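3-dehydroquinate dehydratase (Enterococcus faecalis, PDB 4PH6) catalyses the cis-dehydration of 3-dehydroquinate to 3-dehydroshikimate through a covalent imine (Schiff-base) intermediate, the third step of the chorismate pathway that leads to the aromatic amino acids. Local coordinates at residues 119-124 against 158-163; 129-134 against 139-144; 152-157 against 191-196; 163-168 against 199-204. All blocks are in the same frame, centred on the assembly; numbering follows the deposited sequence.

Interaction 1 (119-124 against 158-163); sequences ELFANP and VARLRQ
Arg160, on helix 154-166, meets Leu120 and Phe121, which sit in the type I turn that follows strand 115-119. The arginine can be followed outward from its backbone. Its CB faces Leu120, with CB 4.1 Å from Leu120 CD2; the same methyl also lies 3.8 Å from the carbonyl oxygen Arg160 O, so the leucine packs on the helix at the root of the arginine. The chain then runs straight from CG to NE. CD comes within 3.9 Å of Phe121 CZ, and NE approaches the same ring carbon at 3.8 Å, near the ring plane and at its edge. Farther out, Arg160 CZ and NH1 are each 4.0 Å from Phe121 CE1. Ring and guanidinium planes stand 82° apart and Phe121 CE1 lies 3.8 Å above the guanidinium plane of Arg160; with NE at the ring edge, this puts the phenyl edge over one guanidinium face. Leu120 CD2 instead lies over a face of the Phe121 ring, toward its rim. The other methyl, Leu120 CD1, reaches Gln163 CB at 4.2 Å. The polar end of Arg160 is bound outside this pair of segments: NE forms a salt bridge with Glu156, and NH1 a hydrogen bond with Asn145. The chemistry is therefore van der Waals packing against an arginine whose charge is probably largely balanced by Glu156, with the edge of a phenyl ring set over one face of its guanidinium.

Interaction 2 (129-134 against 139-144); sequences TLIHEA and IKIVLC
The axes of helix segment 129-134 and strand segment 140-144 come within 8.7 Å and their N-to-C directions are 150° apart, with the CA atoms of Ile131 and Ile141 6.9 Å from each other. At the tight end of the connection, Ile139 N donates to Ala134 O over 3.0 Å, with an N-H...O angle of 156°; the donor stands above the carbonyl plane, 36° out of it. Beside this bond Ala134 CB touches Ile141 CD1 at 3.6 Å and lies farther from Ile139 CB. One turn earlier on the helix, Ile131 uses its two branches on different partners. CG2, anti to the backbone N, meets Ile141 CG1 at 4.0 Å, the two side chains crossing at about a right angle, while CD1 extends along the other branch to Leu143 CD2 at 4.3 Å. All five touching residues are buried, so this is a wholly apolar seam apart from its one backbone bond. Val108 of helix 97-110 also packs on Ala134, and Leu143 also packs on Ile118 of the adjacent strand. The order strand 115-119, helix 124-136, strand 140-147, with the two strands parallel and neighbouring, is the beta-alpha-beta unit from which the (beta/alpha)8 barrel is built.

Interaction 3 (152-157 against 191-196); sequences PSQEEI and TNEMYT
Gln154 and Glu193 meet through one hydrogen bond, in which Gln154 NE2 donates to Glu193 OE1 over 2.7 Å with an N-H...O angle of 148°. The oxygen is approached nearly along its C-O axis, and it lies 17° out of the amide plane of the glutamine. Amide and carboxylate planes are inclined at 64° to each other, so the two flat groups are joined through one amide nitrogen and one carboxylate oxygen and do not stack. CG is anti to the backbone N in both residues, and each chain is extended beyond it, which lets the two side chains reach across.

A water adds a second link. It donates to Glu193 OE1 at 3.0 Å and to Glu155 OE2 at 2.9 Å. Both carboxylates are probably charged, their oxygens OE2 of Glu155 and OE1 of Glu193 being 5.7 Å apart, and a shared donor probably eases that proximity; the amide of Gln154 adds further donation to Glu193 OE1.

Farther out, the start of helix 154-166 is set by Ser153, the N-cap, whose OG accepts from Glu156 N at 3.2 Å. Gln154 therefore occupies the first turn, and its side chain also rests on Thr186, Ser189 and Ala190. On the other helix, Glu193 additionally packs on Val158 and Tyr198, while its neighbour Asn192 bonds through ND2 to Thr182 of the second subunit. The contact thus bridges helix 154-166 and helix 181-197 at the barrel surface, with Ile157 packing on Ile174 of strand 171-176, which precedes helix 181-197.

Interaction 4 (163-168 against 199-204); sequences QMQMRQ and ASVPIV
Gln165, near the C-terminal end of helix 154-166, reaches the loop that leads into strand 203-207 of the (beta/alpha)8 barrel and accepts from its backbone at Ser200 and Val201. Gln165 OE1 takes Ser200 N at 2.7 Å with an N-H...O angle of 162°; the donor lies above the carbonyl plane, 36° out of it. Val201 N also points to Gln165 OE1, at 3.3 Å, a weak bond. One oxygen thus serves two successive peptide N-H groups. The other half of the amide is engaged too, since NE2 donates to the carbonyl oxygen of Tyr198, and this pairing fixes which way round the amide lies. An extended chain, with CG anti to the backbone N (chi1 -173°), carries it that far.

The helix itself ends in a Schellman motif: Gln168, with positive phi, donates from N to Gln165 O at 2.9 Å, and Ala169 N reaches Met164 O. Gln165 therefore serves both the helix end, by its backbone oxygen, and the loop, by its side chain. Apolar packing supplements the bonds, because the stems of Gln165 and Val201 run past each other in opposite directions, with Gln165 CG 3.9 Å from Val201 CG2.

Interactions 1, 3 and 4 all draw on helix 154-166: its first turn in interaction 3, its middle in interaction 1 and its C-terminal end in interaction 4, with Gln163 shared by interactions 1 and 4. Interaction 2 uses helix 124-136 and strand 140-147, the elements just before that helix, its centre 23 Å from that of interaction 3 and 12 Å from that of interaction 4. Along the chain, interaction 2 falls between the two segments of interaction 1, whereas interactions 3 and 4 alternate. Probable hydrogen bonds join interactions 1 and 2 (Leu120 N to Cys144 O) and 3 and 4 (Ala199 N to Met194 O). Packing of Leu143 on Met164 ties interaction 2 to the common helix.

Interaction 1 (119-124 against 158-163)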
loop_
_atom_site.group_PDB
_atom_site.type_symbol
_atom_site.label_atom_id
_atom_site.label_comp_id
_atom_site.label_asym_id
_atom_site.label_seq_id
_atom_site.Cartn_x
_atom_site.Cartn_y
_atom_site.Cartn_z
ATOM N N GLU A 119 0.637 -18.847 -20.514
ATOM C CA GLU A 119 1.020 -17.495 -20.879
ATOM C C GLU A 119 0.220 -16.989 -22.080
ATOM O O GLU A 119 0.127 -17.657 -23.109
ATOM C CB GLU A 119 2.518 -17.436 -21.137
ATOM C CG GLU A 119 3.296 -17.752 -19.877
ATOM C CD GLU A 119 4.792 -17.790 -20.069
ATOM O OE1 GLU A 119 5.276 -17.606 -21.207
ATOM O OE2 GLU A 119 5.490 -18.023 -19.060
ATOM N N LEU A 120 -0.380 -15.814 -21.901
ATOM C CA LEU A 120 -1.141 -15.139 -22.945
ATOM C C LEU A 120 -0.440 -15.183 -24.299
ATOM O O LEU A 120 -1.081 -15.417 -25.321
ATOM C CB LEU A 120 -1.406 -13.678 -22.544
ATOM C CG LEU A 120 -1.959 -12.700 -23.595
ATOM C CD1 LEU A 120 -3.387 -13.066 -24.023
ATOM C CD2 LEU A 120 -1.898 -11.247 -23.107
ATOM N N PHE A 121 0.865 -14.948 -24.310
ATOM C CA PHE A 121 1.639 -14.765 -25.533
ATOM C C PHE A 121 2.155 -16.039 -26.217
ATOM O O PHE A 121 2.709 -15.967 -27.235
ATOM C CB PHE A 121 2.792 -13.755 -25.372
ATOM C CG PHE A 121 2.336 -12.346 -25.185
ATOM C CD1 PHE A 121 2.827 -11.591 -24.190
ATOM C CD2 PHE A 121 1.393 -11.809 -25.975
ATOM C CE1 PHE A 121 2.402 -10.316 -23.985
ATOM C CE2 PHE A 121 0.949 -10.529 -25.767
ATOM C CZ PHE A 121 1.457 -9.775 -24.774
ATOM N N ALA A 122 1.946 -17.186 -25.618
ATOM C CA ALA A 122 2.305 -18.439 -26.218
ATOM C C ALA A 122 1.397 -18.653 -27.377
ATOM O O ALA A 122 0.396 -18.071 -27.453
ATOM C CB ALA A 122 2.178 -19.580 -25.240
ATOM N N ASN A 123 1.801 -19.538 -28.266
ATOM C CA ASN A 123 1.035 -19.853 -29.473
ATOM C C ASN A 123 -0.394 -20.139 -29.142
ATOM O O ASN A 123 -0.763 -21.092 -28.578
ATOM C CB ASN A 123 1.575 -21.137 -30.107
ATOM C CG ASN A 123 0.925 -21.479 -31.460
ATOM O OD1 ASN A 123 -0.219 -21.806 -31.605
ATOM N ND2 ASN A 123 1.724 -21.384 -32.442
ATOM N N PRO A 124 -1.215 -19.207 -29.543
ATOM C CA PRO A 124 -2.633 -19.182 -29.219
ATOM C C PRO A 124 -3.429 -20.334 -29.793
ATOM O O PRO A 124 -4.320 -20.786 -29.141
ATOM C CB PRO A 124 -3.100 -17.861 -29.794
ATOM C CG PRO A 124 -1.867 -17.104 -30.042
ATOM C CD PRO A 124 -0.815 -18.078 -30.371
ATOM N N VAL A 158 -4.087 -3.009 -19.169
ATOM C CA VAL A 158 -5.527 -3.228 -19.245
ATOM C C VAL A 158 -5.885 -4.028 -20.505
ATOM O O VAL A 158 -6.727 -4.922 -20.460
ATOM C CB VAL A 158 -6.305 -1.874 -19.241
ATOM C CG1 VAL A 158 -7.761 -2.070 -19.612
ATOM C CG2 VAL A 158 -6.184 -1.190 -17.874
ATOM N N ALA A 159 -5.246 -3.704 -21.624
ATOM C CA ALA A 159 -5.525 -4.387 -22.870
ATOM C C ALA A 159 -5.110 -5.844 -22.773
ATOM O O ALA A 159 -5.811 -6.723 -23.275
ATOM C CB ALA A 159 -4.815 -3.699 -24.047
ATOM N N ARG A 160 -3.977 -6.100 -22.123
ATOM C CA ARG A 160 -3.513 -7.472 -21.978
ATOM C C ARG A 160 -4.444 -8.260 -21.071
ATOM O O ARG A 160 -4.773 -9.406 -21.367
ATOM C CB ARG A 160 -2.080 -7.515 -21.459
ATOM C CG ARG A 160 -1.075 -7.011 -22.483
ATOM C CD ARG A 160 0.345 -7.213 -22.020
ATOM N NE ARG A 160 1.299 -6.515 -22.880
ATOM C CZ ARG A 160 2.619 -6.504 -22.685
ATOM N NH1 ARG A 160 3.152 -7.156 -21.661
ATOM N NH2 ARG A 160 3.401 -5.822 -23.507
ATOM N N LEU A 161 -4.892 -7.647 -19.980
ATOM C CA LEU A 161 -5.812 -8.329 -19.082
ATOM C C LEU A 161 -7.122 -8.597 -19.823
ATOM O O LEU A 161 -7.743 -9.644 -19.648
ATOM C CB LEU A 161 -6.052 -7.506 -17.805
ATOM C CG LEU A 161 -4.866 -7.467 -16.836
ATOM C CD1 LEU A 161 -5.068 -6.424 -15.746
ATOM C CD2 LEU A 161 -4.591 -8.853 -16.222
ATOM N N ARG A 162 -7.532 -7.657 -20.661
ATOM C CA ARG A 162 -8.778 -7.815 -21.399
ATOM C C ARG A 162 -8.675 -8.897 -22.472
ATOM O O ARG A 162 -9.660 -9.573 -22.752
ATOM C CB ARG A 162 -9.201 -6.493 -22.053
ATOM C CG ARG A 162 -9.758 -5.445 -21.090
ATOM C CD ARG A 162 -10.162 -4.213 -21.858
ATOM N NE ARG A 162 -11.336 -4.477 -22.683
ATOM C CZ ARG A 162 -11.715 -3.717 -23.698
ATOM N NH1 ARG A 162 -10.991 -2.655 -24.044
ATOM N NH2 ARG A 162 -12.802 -4.035 -24.376
ATOM N N GLN A 163 -7.496 -9.058 -23.070
ATOM C CA GLN A 163 -7.305 -10.087 -24.096
ATOM C C GLN A 163 -7.332 -11.497 -23.483
ATOM O O GLN A 163 -7.806 -12.435 -24.117
ATOM C CB GLN A 163 -5.993 -9.867 -24.868
ATOM C CG GLN A 163 -5.925 -8.566 -25.711
ATOM C CD GLN A 163 -6.308 -8.778 -27.183
ATOM O OE1 GLN A 163 -6.591 -9.921 -27.607
ATOM N NE2 GLN A 163 -6.319 -7.682 -27.969
#

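Interaction 2 (129-134 against 139-144)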
loop_
_atom_site.group_PDB
_atom_site.type_symbol
_atom_site.label_atom_id
_atom_site.label_comp_id
_atom_site.label_asym_id
_atom_site.label_seq_id
_atom_site.Cartn_x
_atom_site.Cartn_y
_atom_site.Cartn_z
ATOM N N THR A 129 -6.448 -24.794 -28.002
ATOM C CA THR A 129 -6.780 -26.211 -28.040
ATOM C C THR A 129 -6.525 -26.836 -26.676
ATOM O O THR A 129 -7.314 -27.651 -26.210
ATOM C CB THR A 129 -5.971 -26.960 -29.121
ATOM O OG1 THR A 129 -6.186 -26.332 -30.386
ATOM C CG2 THR A 129 -6.384 -28.424 -29.196
ATOM N N LEU A 130 -5.423 -26.437 -26.046
ATOM C CA LEU A 130 -5.066 -26.888 -24.707
ATOM C C LEU A 130 -6.088 -26.436 -23.651
ATOM O O LEU A 130 -6.492 -27.215 -22.778
ATOM C CB LEU A 130 -3.677 -26.379 -24.336
ATOM C CG LEU A 130 -3.259 -26.649 -22.890
ATOM C CD1 LEU A 130 -3.147 -28.163 -22.636
ATOM C CD2 LEU A 130 -1.951 -25.927 -22.557
ATOM N N ILE A 131 -6.503 -25.180 -23.742
ATOM C CA ILE A 131 -7.490 -24.629 -22.821
ATOM C C ILE A 131 -8.766 -25.480 -22.750
ATOM O O ILE A 131 -9.223 -25.818 -21.653
ATOM C CB ILE A 131 -7.876 -23.188 -23.214
ATOM C CG1 ILE A 131 -6.683 -22.249 -23.030
ATOM C CG2 ILE A 131 -9.052 -22.718 -22.376
ATOM C CD1 ILE A 131 -6.888 -20.865 -23.623
ATOM N N HIS A 132 -9.328 -25.826 -23.911
ATOM C CA HIS A 132 -10.556 -26.616 -23.949
ATOM C C HIS A 132 -10.349 -28.034 -23.440
ATOM O O HIS A 132 -11.246 -28.589 -22.800
ATOM C CB HIS A 132 -11.142 -26.652 -25.364
ATOM C CG HIS A 132 -11.489 -25.295 -25.884
ATOM N ND1 HIS A 132 -12.259 -24.402 -25.175
ATOM C CD2 HIS A 132 -11.137 -24.667 -27.030
ATOM C CE1 HIS A 132 -12.374 -23.284 -25.856
ATOM N NE2 HIS A 132 -11.704 -23.413 -26.991
ATOM N N GLU A 133 -9.185 -28.621 -23.717
ATOM C CA GLU A 133 -8.878 -29.937 -23.158
ATOM C C GLU A 133 -8.695 -29.870 -21.632
ATOM O O GLU A 133 -9.129 -30.765 -20.912
ATOM C CB GLU A 133 -7.633 -30.539 -23.813
ATOM C CG GLU A 133 -7.826 -30.949 -25.274
ATOM C CD GLU A 133 -9.028 -31.859 -25.485
ATOM O OE1 GLU A 133 -9.059 -32.960 -24.898
ATOM O OE2 GLU A 133 -9.957 -31.456 -26.230
ATOM N N ALA A 134 -8.071 -28.810 -21.133
ATOM C CA ALA A 134 -7.949 -28.639 -19.692
ATOM C C ALA A 134 -9.310 -28.413 -19.031
ATOM O O ALA A 134 -9.595 -29.023 -17.990
ATOM C CB ALA A 134 -7.005 -27.488 -19.367
ATOM N N ILE A 139 -10.178 -28.482 -15.100
ATOM C CA ILE A 139 -9.098 -27.614 -14.671
ATOM C C ILE A 139 -9.411 -26.139 -14.947
ATOM O O ILE A 139 -9.785 -25.789 -16.071
ATOM C CB ILE A 139 -7.792 -27.981 -15.375
ATOM C CG1 ILE A 139 -7.495 -29.472 -15.172
ATOM C CG2 ILE A 139 -6.676 -27.109 -14.866
ATOM C CD1 ILE A 139 -6.454 -30.023 -16.119
ATOM N N LYS A 140 -9.263 -25.282 -13.934
ATOM C CA LYS A 140 -9.406 -23.833 -14.112
ATOM C C LYS A 140 -8.194 -23.250 -14.820
ATOM O O LYS A 140 -7.052 -23.608 -14.527
ATOM C CB LYS A 140 -9.584 -23.109 -12.765
ATOM C CG LYS A 140 -10.725 -23.611 -11.897
ATOM C CD LYS A 140 -12.066 -23.453 -12.591
ATOM C CE LYS A 140 -13.183 -24.015 -11.709
ATOM N NZ LYS A 140 -14.466 -24.127 -12.462
ATOM N N ILE A 141 -8.439 -22.324 -15.736
ATOM C CA ILE A 141 -7.357 -21.748 -16.516
ATOM C C ILE A 141 -6.896 -20.381 -16.013
ATOM O O ILE A 141 -7.701 -19.463 -15.832
ATOM C CB ILE A 141 -7.760 -21.618 -17.980
ATOM C CG1 ILE A 141 -8.050 -23.007 -18.543
ATOM C CG2 ILE A 141 -6.643 -20.939 -18.764
ATOM C CD1 ILE A 141 -6.878 -23.966 -18.425
ATOM N N VAL A 142 -5.593 -20.250 -15.791
ATOM C CA VAL A 142 -5.018 -18.942 -15.487
ATOM C C VAL A 142 -4.167 -18.495 -16.664
ATOM O O VAL A 142 -3.064 -18.998 -16.846
ATOM C CB VAL A 142 -4.146 -18.942 -14.203
ATOM C CG1 VAL A 142 -3.602 -17.542 -13.939
ATOM C CG2 VAL A 142 -4.937 -19.438 -13.003
ATOM N N LEU A 143 -4.694 -17.574 -17.474
ATOM C CA LEU A 143 -3.887 -16.934 -18.512
ATOM C C LEU A 143 -3.087 -15.847 -17.830
ATOM O O LEU A 143 -3.535 -15.266 -16.848
ATOM C CB LEU A 143 -4.739 -16.355 -19.649
ATOM C CG LEU A 143 -5.441 -17.378 -20.553
ATOM C CD1 LEU A 143 -5.844 -16.761 -21.891
ATOM C CD2 LEU A 143 -4.607 -18.641 -20.763
ATOM N N CYS A 144 -1.891 -15.579 -18.332
ATOM C CA CYS A 144 -0.988 -14.729 -17.594
ATOM C C CYS A 144 0.089 -14.108 -18.446
ATOM O O CYS A 144 0.465 -14.631 -19.502
ATOM C CB CYS A 144 -0.343 -15.531 -16.481
ATOM S SG CYS A 144 0.522 -16.929 -17.147
#

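Interaction 3 (152-157 against 191-196)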
loop_
_atom_site.group_PDB
_atom_site.type_symbol
_atom_site.label_atom_id
_atom_site.label_comp_id
_atom_site.label_asym_id
_atom_site.label_seq_id
_atom_site.Cartn_x
_atom_site.Cartn_y
_atom_site.Cartn_z
ATOM N N PRO A 152 4.579 -1.699 -18.679
ATOM C CA PRO A 152 3.902 -1.146 -19.858
ATOM C C PRO A 152 2.966 -0.024 -19.434
ATOM O O PRO A 152 2.722 0.155 -18.239
ATOM C CB PRO A 152 3.107 -2.336 -20.419
ATOM C CG PRO A 152 3.649 -3.551 -19.719
ATOM C CD PRO A 152 4.148 -3.075 -18.389
ATOM N N SER A 153 2.436 0.712 -20.399
ATOM C CA SER A 153 1.489 1.764 -20.082
ATOM C C SER A 153 0.266 1.164 -19.418
ATOM O O SER A 153 -0.023 -0.029 -19.583
ATOM C CB SER A 153 1.074 2.528 -21.336
ATOM O OG SER A 153 0.177 1.746 -22.100
ATOM N N GLN A 154 -0.454 1.993 -18.670
ATOM C CA GLN A 154 -1.682 1.558 -18.041
ATOM C C GLN A 154 -2.648 0.906 -19.043
ATOM O O GLN A 154 -3.251 -0.123 -18.739
ATOM C CB GLN A 154 -2.365 2.732 -17.349
ATOM C CG GLN A 154 -3.796 2.419 -16.951
ATOM C CD GLN A 154 -4.371 3.450 -16.005
ATOM O OE1 GLN A 154 -3.644 4.291 -15.488
ATOM N NE2 GLN A 154 -5.670 3.370 -15.753
ATOM N N GLU A 155 -2.781 1.504 -20.230
ATOM C CA GLU A 155 -3.698 1.006 -21.239
ATOM C C GLU A 155 -3.274 -0.370 -21.737
ATOM O O GLU A 155 -4.110 -1.227 -22.001
ATOM C CB GLU A 155 -3.800 1.979 -22.420
ATOM C CG GLU A 155 -4.404 3.323 -22.037
ATOM C CD GLU A 155 -3.375 4.259 -21.410
ATOM O OE1 GLU A 155 -2.263 4.372 -21.966
ATOM O OE2 GLU A 155 -3.653 4.847 -20.339
ATOM N N GLU A 156 -1.973 -0.578 -21.860
ATOM C CA GLU A 156 -1.463 -1.838 -22.378
ATOM C C GLU A 156 -1.652 -2.965 -21.363
ATOM O O GLU A 156 -1.981 -4.081 -21.741
ATOM C CB GLU A 156 0.008 -1.690 -22.783
ATOM C CG GLU A 156 0.690 -2.976 -23.211
ATOM C CD GLU A 156 0.021 -3.649 -24.397
ATOM O OE1 GLU A 156 0.168 -4.886 -24.521
ATOM O OE2 GLU A 156 -0.646 -2.945 -25.198
ATOM N N ILE A 157 -1.465 -2.669 -20.083
ATOM C CA ILE A 157 -1.743 -3.632 -19.015
ATOM C C ILE A 157 -3.225 -4.015 -19.036
ATOM O O ILE A 157 -3.580 -5.196 -18.949
ATOM C CB ILE A 157 -1.353 -3.067 -17.632
ATOM C CG1 ILE A 157 0.128 -2.657 -17.632
ATOM C CG2 ILE A 157 -1.643 -4.097 -16.526
ATOM C CD1 ILE A 157 0.634 -1.993 -16.361
ATOM N N THR A 191 -4.952 -2.100 -12.620
ATOM C CA THR A 191 -5.713 -3.085 -11.854
ATOM C C THR A 191 -7.105 -2.548 -11.512
ATOM O O THR A 191 -8.099 -3.241 -11.718
ATOM C CB THR A 191 -4.987 -3.482 -10.538
ATOM O OG1 THR A 191 -3.697 -4.025 -10.840
ATOM C CG2 THR A 191 -5.808 -4.515 -9.738
ATOM N N ASN A 192 -7.173 -1.320 -10.997
ATOM C CA ASN A 192 -8.461 -0.734 -10.611
ATOM C C ASN A 192 -9.406 -0.526 -11.808
ATOM O O ASN A 192 -10.561 -0.918 -11.751
ATOM C CB ASN A 192 -8.264 0.602 -9.874
ATOM C CG ASN A 192 -9.584 1.166 -9.324
ATOM O OD1 ASN A 192 -10.223 0.561 -8.454
ATOM N ND2 ASN A 192 -9.990 2.328 -9.826
ATOM N N GLU A 193 -8.906 0.083 -12.882
ATOM C CA GLU A 193 -9.699 0.274 -14.100
ATOM C C GLU A 193 -10.232 -1.046 -14.678
ATOM O O GLU A 193 -11.423 -1.168 -14.957
ATOM C CB GLU A 193 -8.877 0.996 -15.165
ATOM C CG GLU A 193 -9.571 1.070 -16.532
ATOM C CD GLU A 193 -8.725 1.776 -17.571
ATOM O OE1 GLU A 193 -7.634 2.271 -17.218
ATOM O OE2 GLU A 193 -9.156 1.849 -18.745
ATOM N N MET A 194 -9.351 -2.030 -14.855
ATOM C CA MET A 194 -9.765 -3.344 -15.358
ATOM C C MET A 194 -10.885 -3.937 -14.516
ATOM O O MET A 194 -11.921 -4.367 -15.038
ATOM C CB MET A 194 -8.583 -4.325 -15.389
ATOM C CG MET A 194 -8.958 -5.733 -15.860
ATOM S SD MET A 194 -9.439 -5.772 -17.608
ATOM C CE MET A 194 -10.202 -7.385 -17.728
ATOM N N TYR A 195 -10.674 -3.954 -13.211
ATOM C CA TYR A 195 -11.607 -4.566 -12.279
ATOM C C TYR A 195 -12.957 -3.863 -12.265
ATOM O O TYR A 195 -14.000 -4.510 -12.204
ATOM C CB TYR A 195 -11.009 -4.565 -10.871
ATOM C CG TYR A 195 -11.923 -5.118 -9.803
ATOM C CD1 TYR A 195 -11.977 -6.485 -9.536
ATOM C CD2 TYR A 195 -12.731 -4.274 -9.057
ATOM C CE1 TYR A 195 -12.802 -6.984 -8.555
ATOM C CE2 TYR A 195 -13.571 -4.770 -8.077
ATOM C CZ TYR A 195 -13.600 -6.120 -7.828
ATOM O OH TYR A 195 -14.433 -6.597 -6.844
ATOM N N THR A 196 -12.951 -2.535 -12.314
ATOM C CA THR A 196 -14.209 -1.822 -12.178
ATOM C C THR A 196 -14.999 -1.824 -13.498
ATOM O O THR A 196 -16.225 -1.861 -13.488
ATOM C CB THR A 196 -13.991 -0.361 -11.687
ATOM O OG1 THR A 196 -13.179 0.359 -12.618
ATOM C CG2 THR A 196 -13.299 -0.349 -10.331
HETATM O O HOH W 1 -6.180 3.587 -19.540
#

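Interaction 4 (163-168 against 199-204)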
loop_
_atom_site.group_PDB
_atom_site.type_symbol
_atom_site.label_atom_id
_atom_site.label_comp_id
_atom_site.label_asym_id
_atom_site.label_seq_id
_atom_site.Cartn_x
_atom_site.Cartn_y
_atom_site.Cartn_z
ATOM N N GLN A 163 -7.496 -9.058 -23.070
ATOM C CA GLN A 163 -7.305 -10.087 -24.096
ATOM C C GLN A 163 -7.332 -11.497 -23.483
ATOM O O GLN A 163 -7.806 -12.435 -24.117
ATOM C CB GLN A 163 -5.993 -9.867 -24.868
ATOM C CG GLN A 163 -5.925 -8.566 -25.711
ATOM C CD GLN A 163 -6.308 -8.778 -27.183
ATOM O OE1 GLN A 163 -6.591 -9.921 -27.607
ATOM N NE2 GLN A 163 -6.319 -7.682 -27.969
ATOM N N MET A 164 -6.826 -11.642 -22.256
ATOM C CA MET A 164 -6.887 -12.920 -21.561
ATOM C C MET A 164 -8.325 -13.331 -21.300
ATOM O O MET A 164 -8.694 -14.483 -21.519
ATOM C CB MET A 164 -6.130 -12.861 -20.232
ATOM C CG MET A 164 -4.661 -12.509 -20.369
ATOM S SD MET A 164 -3.865 -12.365 -18.757
ATOM C CE MET A 164 -2.528 -11.237 -19.138
ATOM N N GLN A 165 -9.125 -12.385 -20.815
ATOM C CA GLN A 165 -10.530 -12.640 -20.559
ATOM C C GLN A 165 -11.225 -13.042 -21.876
ATOM O O GLN A 165 -12.042 -13.968 -21.892
ATOM C CB GLN A 165 -11.201 -11.413 -19.912
ATOM C CG GLN A 165 -12.664 -11.619 -19.441
ATOM C CD GLN A 165 -13.231 -10.399 -18.704
ATOM O OE1 GLN A 165 -13.137 -10.297 -17.482
ATOM N NE2 GLN A 165 -13.801 -9.468 -19.448
ATOM N N MET A 166 -10.866 -12.381 -22.977
ATOM C CA MET A 166 -11.434 -12.705 -24.289
ATOM C C MET A 166 -11.065 -14.110 -24.748
ATOM O O MET A 166 -11.795 -14.726 -25.525
ATOM C CB MET A 166 -10.970 -11.703 -25.351
ATOM C CG MET A 166 -11.572 -10.316 -25.226
ATOM S SD MET A 166 -10.839 -9.126 -26.364
ATOM C CE MET A 166 -11.754 -7.664 -25.898
ATOM N N ARG A 167 -9.916 -14.596 -24.296
ATOM C CA ARG A 167 -9.476 -15.944 -24.630
ATOM C C ARG A 167 -10.014 -16.925 -23.605
ATOM O O ARG A 167 -9.454 -18.005 -23.443
ATOM C CB ARG A 167 -7.943 -16.052 -24.669
ATOM C CG ARG A 167 -7.222 -15.110 -25.630
ATOM C CD ARG A 167 -6.749 -15.809 -26.905
ATOM N NE ARG A 167 -6.021 -17.055 -26.657
ATOM C CZ ARG A 167 -4.726 -17.144 -26.352
ATOM N NH1 ARG A 167 -3.984 -16.046 -26.230
ATOM N NH2 ARG A 167 -4.175 -18.340 -26.153
ATOM N N GLN A 168 -11.067 -16.534 -22.887
ATOM C CA GLN A 168 -11.766 -17.415 -21.942
ATOM C C GLN A 168 -10.901 -17.895 -20.763
ATOM O O GLN A 168 -11.027 -19.035 -20.306
ATOM C CB GLN A 168 -12.347 -18.630 -22.680
ATOM C CG GLN A 168 -13.266 -18.292 -23.853
ATOM C CD GLN A 168 -13.813 -19.529 -24.567
ATOM O OE1 GLN A 168 -14.242 -20.495 -23.928
ATOM N NE2 GLN A 168 -13.794 -19.502 -25.899
ATOM N N ALA A 199 -13.792 -6.385 -16.194
ATOM C CA ALA A 199 -13.614 -7.724 -15.662
ATOM C C ALA A 199 -14.940 -8.393 -15.287
ATOM O O ALA A 199 -15.755 -7.819 -14.571
ATOM C CB ALA A 199 -12.679 -7.664 -14.441
ATOM N N SER A 200 -15.162 -9.602 -15.775
ATOM C CA SER A 200 -16.289 -10.387 -15.275
ATOM C C SER A 200 -15.770 -11.740 -14.823
ATOM O O SER A 200 -16.543 -12.629 -14.477
ATOM C CB SER A 200 -17.401 -10.539 -16.328
ATOM O OG SER A 200 -16.968 -11.308 -17.428
ATOM N N VAL A 201 -14.443 -11.878 -14.842
ATOM C CA VAL A 201 -13.739 -12.957 -14.154
ATOM C C VAL A 201 -12.677 -12.343 -13.230
ATOM O O VAL A 201 -12.315 -11.172 -13.395
ATOM C CB VAL A 201 -13.075 -13.939 -15.141
ATOM C CG1 VAL A 201 -14.123 -14.598 -16.047
ATOM C CG2 VAL A 201 -11.987 -13.246 -15.943
ATOM N N PRO A 202 -12.199 -13.112 -12.237
ATOM C CA PRO A 202 -11.173 -12.603 -11.329
ATOM C C PRO A 202 -9.876 -12.237 -12.049
ATOM O O PRO A 202 -9.499 -12.890 -13.021
ATOM C CB PRO A 202 -10.948 -13.786 -10.365
ATOM C CG PRO A 202 -12.226 -14.494 -10.358
ATOM C CD PRO A 202 -12.711 -14.420 -11.782
ATOM N N ILE A 203 -9.205 -11.200 -11.565
ATOM C CA ILE A 203 -7.924 -10.810 -12.109
ATOM C C ILE A 203 -6.890 -10.794 -11.003
ATOM O O ILE A 203 -7.223 -10.668 -9.817
ATOM C CB ILE A 203 -7.964 -9.428 -12.786
ATOM C CG1 ILE A 203 -8.266 -8.346 -11.757
ATOM C CG2 ILE A 203 -8.986 -9.420 -13.921
ATOM C CD1 ILE A 203 -8.063 -6.947 -12.273
ATOM N N VAL A 204 -5.638 -10.950 -11.412
ATOM C CA VAL A 204 -4.508 -11.034 -10.509
ATOM C C VAL A 204 -3.398 -10.162 -11.044
ATOM O O VAL A 204 -2.947 -10.343 -12.178
ATOM C CB VAL A 204 -3.993 -12.471 -10.373
ATOM C CG1 VAL A 204 -2.749 -12.528 -9.453
ATOM C CG2 VAL A 204 -5.106 -13.399 -9.881
#